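Local coordinates for protein fusion DH (Streptomyces sp. MJ635-86F5, PDB 6K97) that is an engineered fusion of split dehydratase halves from cremimycin biosynthesis, a polyketide synthase domain of double hot dog fold that probably dehydrates polyketide intermediates, at residues D45-R57 / L105-P119. Numbering follows the deposited sequence.
Sequences DGGYLFTGRLALR and LSTQSSSLLQVAVGP
Tyr48, Phe50, Gly52 and Leu54 pair with Val117, Val115, Leu113 and Ser111 as the hydrogen-bonded pairs of an antiparallel ladder, each residue giving its N-H and lending its carbonyl O. Of the eight bonds, Val117 N to Tyr48 O, 2.9 Å, is almost linear at 176°. At the Tyr48 end Gly47 suits a place where its CA lies 3.0 Å from Val117 O and that carbonyl occupies the direction a CB would take, while its N-H bonds Asp45 OD1 in an Asx turn.

On the face bearing Thr51 and Gln114, the two side chains lie alongside, Thr51 CG2 3.7 Å from Gln114 NE2. Their buried polar atoms are satisfied: Thr51 OG1 by Thr39 OG1 and Leu27 O of the second subunit, Gln114 NE2 by Gly28 O of that subunit, and Gln114 OE1 weakly by Arg131 NE. With CG anti to the backbone N (chi1 -176°) and the chain extended on to NE, Arg53 lays one guanidinium face over Ser110 CB and forms salt bridges with Glu135 and Glu58.

The opposite face is largely apolar. The Phe50 ring edge meets Val115 O, 3.6 Å from CD1, and Val117 CG2; Leu54 CD2 meets Leu113 CD2 at 4.0 Å. Both strands lie in the N-terminal part of the engineered fusion, 48-55 between 39-42 and 110-117, with 126-134 beyond; helix 75-88 packs on Phe50, Leu113 and Val117, as in a hot dog fold.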
# COMPACT_ATOMS: atom_id res chain seq x y z
N ASP A 45 4.47 -0.58 10.62
CA ASP A 45 3.83 -0.88 11.89
C ASP A 45 3.51 -2.39 12.07
O ASP A 45 3.00 -2.78 13.11
CB ASP A 45 2.63 0.06 12.12
CG ASP A 45 1.41 -0.25 11.23
OD1 ASP A 45 1.49 -1.06 10.24
OD2 ASP A 45 0.32 0.31 11.56
N GLY A 46 3.88 -3.22 11.07
CA GLY A 46 3.65 -4.68 11.07
C GLY A 46 2.36 -5.10 10.36
O GLY A 46 2.00 -6.29 10.33
N GLY A 47 1.63 -4.12 9.82
CA GLY A 47 0.39 -4.37 9.09
C GLY A 47 0.71 -4.68 7.66
O GLY A 47 1.87 -4.63 7.28
N TYR A 48 -0.31 -5.04 6.88
CA TYR A 48 -0.10 -5.32 5.44
C TYR A 48 -1.10 -4.57 4.55
O TYR A 48 -2.20 -4.22 5.01
CB TYR A 48 -0.23 -6.81 5.18
CG TYR A 48 0.85 -7.66 5.72
CD1 TYR A 48 0.82 -8.10 7.04
CD2 TYR A 48 1.93 -8.04 4.92
CE1 TYR A 48 1.85 -8.89 7.54
CE2 TYR A 48 2.96 -8.85 5.41
CZ TYR A 48 2.92 -9.26 6.72
OH TYR A 48 3.93 -10.07 7.20
N LEU A 49 -0.74 -4.32 3.30
CA LEU A 49 -1.66 -3.76 2.29
C LEU A 49 -1.60 -4.67 1.06
O LEU A 49 -0.51 -4.98 0.60
CB LEU A 49 -1.28 -2.34 1.90
CG LEU A 49 -2.15 -1.72 0.79
CD1 LEU A 49 -3.57 -1.41 1.28
CD2 LEU A 49 -1.56 -0.46 0.18
N PHE A 50 -2.74 -5.10 0.54
CA PHE A 50 -2.78 -5.80 -0.75
C PHE A 50 -3.65 -5.03 -1.73
O PHE A 50 -4.68 -4.49 -1.33
CB PHE A 50 -3.40 -7.15 -0.57
CG PHE A 50 -2.76 -7.96 0.49
CD1 PHE A 50 -3.09 -7.79 1.80
CD2 PHE A 50 -1.81 -8.88 0.17
CE1 PHE A 50 -2.50 -8.56 2.79
CE2 PHE A 50 -1.19 -9.63 1.16
CZ PHE A 50 -1.54 -9.48 2.47
N THR A 51 -3.25 -4.95 -2.99
CA THR A 51 -4.04 -4.17 -3.95
C THR A 51 -4.21 -4.92 -5.25
O THR A 51 -3.39 -5.77 -5.62
CB THR A 51 -3.41 -2.79 -4.29
OG1 THR A 51 -2.26 -2.95 -5.15
CG2 THR A 51 -2.97 -2.07 -3.03
N GLY A 52 -5.29 -4.58 -5.95
CA GLY A 52 -5.52 -5.13 -7.29
C GLY A 52 -6.58 -4.35 -8.01
O GLY A 52 -7.32 -3.56 -7.42
N ARG A 53 -6.64 -4.57 -9.31
CA ARG A 53 -7.64 -3.95 -10.17
C ARG A 53 -8.72 -4.99 -10.40
O ARG A 53 -8.42 -6.14 -10.71
CB ARG A 53 -7.02 -3.55 -11.52
CG ARG A 53 -7.99 -2.81 -12.44
CD ARG A 53 -7.31 -2.32 -13.71
NE ARG A 53 -8.23 -1.53 -14.53
CZ ARG A 53 -9.02 -2.02 -15.49
NH1 ARG A 53 -9.01 -3.32 -15.80
NH2 ARG A 53 -9.83 -1.21 -16.16
N LEU A 54 -9.98 -4.58 -10.26
CA LEU A 54 -11.09 -5.48 -10.50
C LEU A 54 -12.06 -5.00 -11.59
O LEU A 54 -12.84 -4.06 -11.40
CB LEU A 54 -11.81 -5.70 -9.21
CG LEU A 54 -12.78 -6.86 -9.21
CD1 LEU A 54 -12.23 -8.11 -9.86
CD2 LEU A 54 -13.10 -7.12 -7.76
N ALA A 55 -12.00 -5.67 -12.74
CA ALA A 55 -12.81 -5.33 -13.90
C ALA A 55 -13.50 -6.56 -14.47
O ALA A 55 -12.90 -7.57 -14.72
CB ALA A 55 -11.95 -4.68 -14.98
N LEU A 56 -14.78 -6.46 -14.72
CA LEU A 56 -15.53 -7.60 -15.21
C LEU A 56 -14.93 -8.11 -16.53
O LEU A 56 -14.94 -9.30 -16.77
CB LEU A 56 -16.99 -7.22 -15.35
CG LEU A 56 -17.98 -8.37 -15.46
CD1 LEU A 56 -17.84 -9.35 -14.35
CD2 LEU A 56 -19.39 -7.81 -15.54
N ARG A 57 -14.39 -7.21 -17.35
CA ARG A 57 -13.83 -7.60 -18.64
C ARG A 57 -12.63 -8.48 -18.49
O ARG A 57 -12.40 -9.33 -19.33
CB ARG A 57 -13.44 -6.36 -19.45
CG ARG A 57 -14.63 -5.49 -19.82
CD ARG A 57 -14.23 -4.23 -20.59
NE ARG A 57 -14.17 -4.48 -22.03
CZ ARG A 57 -15.14 -4.19 -22.91
NH1 ARG A 57 -16.29 -3.62 -22.54
NH2 ARG A 57 -14.94 -4.48 -24.20
N LEU A 105 -20.31 -5.17 -10.14
CA LEU A 105 -19.46 -5.18 -11.33
C LEU A 105 -20.33 -4.96 -12.56
O LEU A 105 -21.49 -5.42 -12.60
CB LEU A 105 -18.74 -6.50 -11.46
CG LEU A 105 -17.75 -6.85 -10.35
CD1 LEU A 105 -17.36 -8.32 -10.37
CD2 LEU A 105 -16.51 -6.01 -10.40
N SER A 106 -19.77 -4.26 -13.54
CA SER A 106 -20.36 -4.17 -14.86
C SER A 106 -19.26 -4.11 -15.92
O SER A 106 -18.10 -3.91 -15.59
CB SER A 106 -21.27 -2.94 -14.96
OG SER A 106 -20.51 -1.77 -15.18
N THR A 107 -19.64 -4.26 -17.18
CA THR A 107 -18.64 -4.34 -18.25
C THR A 107 -18.05 -2.98 -18.53
O THR A 107 -17.01 -2.88 -19.13
CB THR A 107 -19.20 -4.92 -19.56
OG1 THR A 107 -20.35 -4.19 -19.94
CG2 THR A 107 -19.60 -6.39 -19.41
N GLN A 108 -18.73 -1.93 -18.11
CA GLN A 108 -18.30 -0.57 -18.42
C GLN A 108 -17.45 0.02 -17.30
O GLN A 108 -17.10 1.19 -17.36
CB GLN A 108 -19.54 0.31 -18.69
CG GLN A 108 -20.20 0.09 -20.06
CD GLN A 108 -19.29 0.47 -21.25
OE1 GLN A 108 -19.19 1.64 -21.63
NE2 GLN A 108 -18.61 -0.52 -21.82
N SER A 109 -17.10 -0.76 -16.27
CA SER A 109 -16.50 -0.18 -15.08
C SER A 109 -15.42 -1.06 -14.51
O SER A 109 -15.26 -2.22 -14.91
CB SER A 109 -17.55 0.07 -14.01
OG SER A 109 -17.87 -1.14 -13.31
N SER A 110 -14.66 -0.49 -13.60
CA SER A 110 -13.54 -1.19 -13.01
C SER A 110 -13.11 -0.49 -11.74
O SER A 110 -13.20 0.74 -11.62
CB SER A 110 -12.35 -1.23 -13.95
OG SER A 110 -11.78 0.05 -13.95
N SER A 111 -12.66 -1.31 -10.77
CA SER A 111 -12.55 -0.87 -9.41
C SER A 111 -11.11 -1.07 -8.93
O SER A 111 -10.49 -2.07 -9.20
CB SER A 111 -13.50 -1.69 -8.54
OG SER A 111 -14.82 -1.20 -8.51
N LEU A 112 -10.61 -0.13 -8.15
CA LEU A 112 -9.44 -0.40 -7.34
C LEU A 112 -9.89 -1.20 -6.12
O LEU A 112 -10.77 -0.79 -5.43
CB LEU A 112 -8.74 0.87 -6.91
CG LEU A 112 -8.39 1.88 -8.00
CD1 LEU A 112 -7.42 2.87 -7.40
CD2 LEU A 112 -7.79 1.22 -9.24
N LEU A 113 -9.25 -2.32 -5.88
CA LEU A 113 -9.56 -3.23 -4.77
C LEU A 113 -8.39 -3.31 -3.78
O LEU A 113 -7.21 -3.49 -4.16
CB LEU A 113 -9.79 -4.62 -5.35
CG LEU A 113 -10.19 -5.65 -4.33
CD1 LEU A 113 -11.53 -5.31 -3.67
CD2 LEU A 113 -10.22 -7.04 -4.99
N GLN A 114 -8.72 -3.24 -2.50
CA GLN A 114 -7.71 -3.19 -1.43
C GLN A 114 -8.12 -4.05 -0.22
O GLN A 114 -9.27 -4.04 0.20
CB GLN A 114 -7.42 -1.77 -0.98
CG GLN A 114 -6.71 -1.03 -2.10
CD GLN A 114 -6.06 0.31 -1.74
OE1 GLN A 114 -6.30 0.90 -0.66
NE2 GLN A 114 -5.24 0.80 -2.68
N VAL A 115 -7.13 -4.74 0.33
CA VAL A 115 -7.26 -5.41 1.59
C VAL A 115 -6.25 -4.82 2.53
O VAL A 115 -5.07 -4.81 2.21
CB VAL A 115 -6.97 -6.90 1.44
CG1 VAL A 115 -7.16 -7.59 2.78
CG2 VAL A 115 -7.87 -7.54 0.37
N ALA A 116 -6.68 -4.32 3.69
CA ALA A 116 -5.77 -3.82 4.71
C ALA A 116 -5.79 -4.71 5.94
O ALA A 116 -6.87 -5.04 6.47
CB ALA A 116 -6.14 -2.44 5.11
N VAL A 117 -4.58 -5.06 6.43
CA VAL A 117 -4.43 -5.78 7.67
C VAL A 117 -3.64 -4.99 8.73
O VAL A 117 -2.53 -4.49 8.49
CB VAL A 117 -3.70 -7.06 7.37
CG1 VAL A 117 -3.47 -7.86 8.63
CG2 VAL A 117 -4.51 -7.85 6.37
N GLY A 118 -4.20 -4.90 9.92
CA GLY A 118 -3.54 -4.25 11.04
C GLY A 118 -2.40 -5.09 11.59
O GLY A 118 -2.19 -6.25 11.17
N PRO A 119 -1.65 -4.50 12.54
CA PRO A 119 -0.61 -5.21 13.30
C PRO A 119 -1.20 -6.22 14.24
O PRO A 119 -2.36 -6.13 14.58
CB PRO A 119 0.06 -4.10 14.13
CG PRO A 119 -0.68 -2.82 13.82
CD PRO A 119 -1.91 -3.14 13.06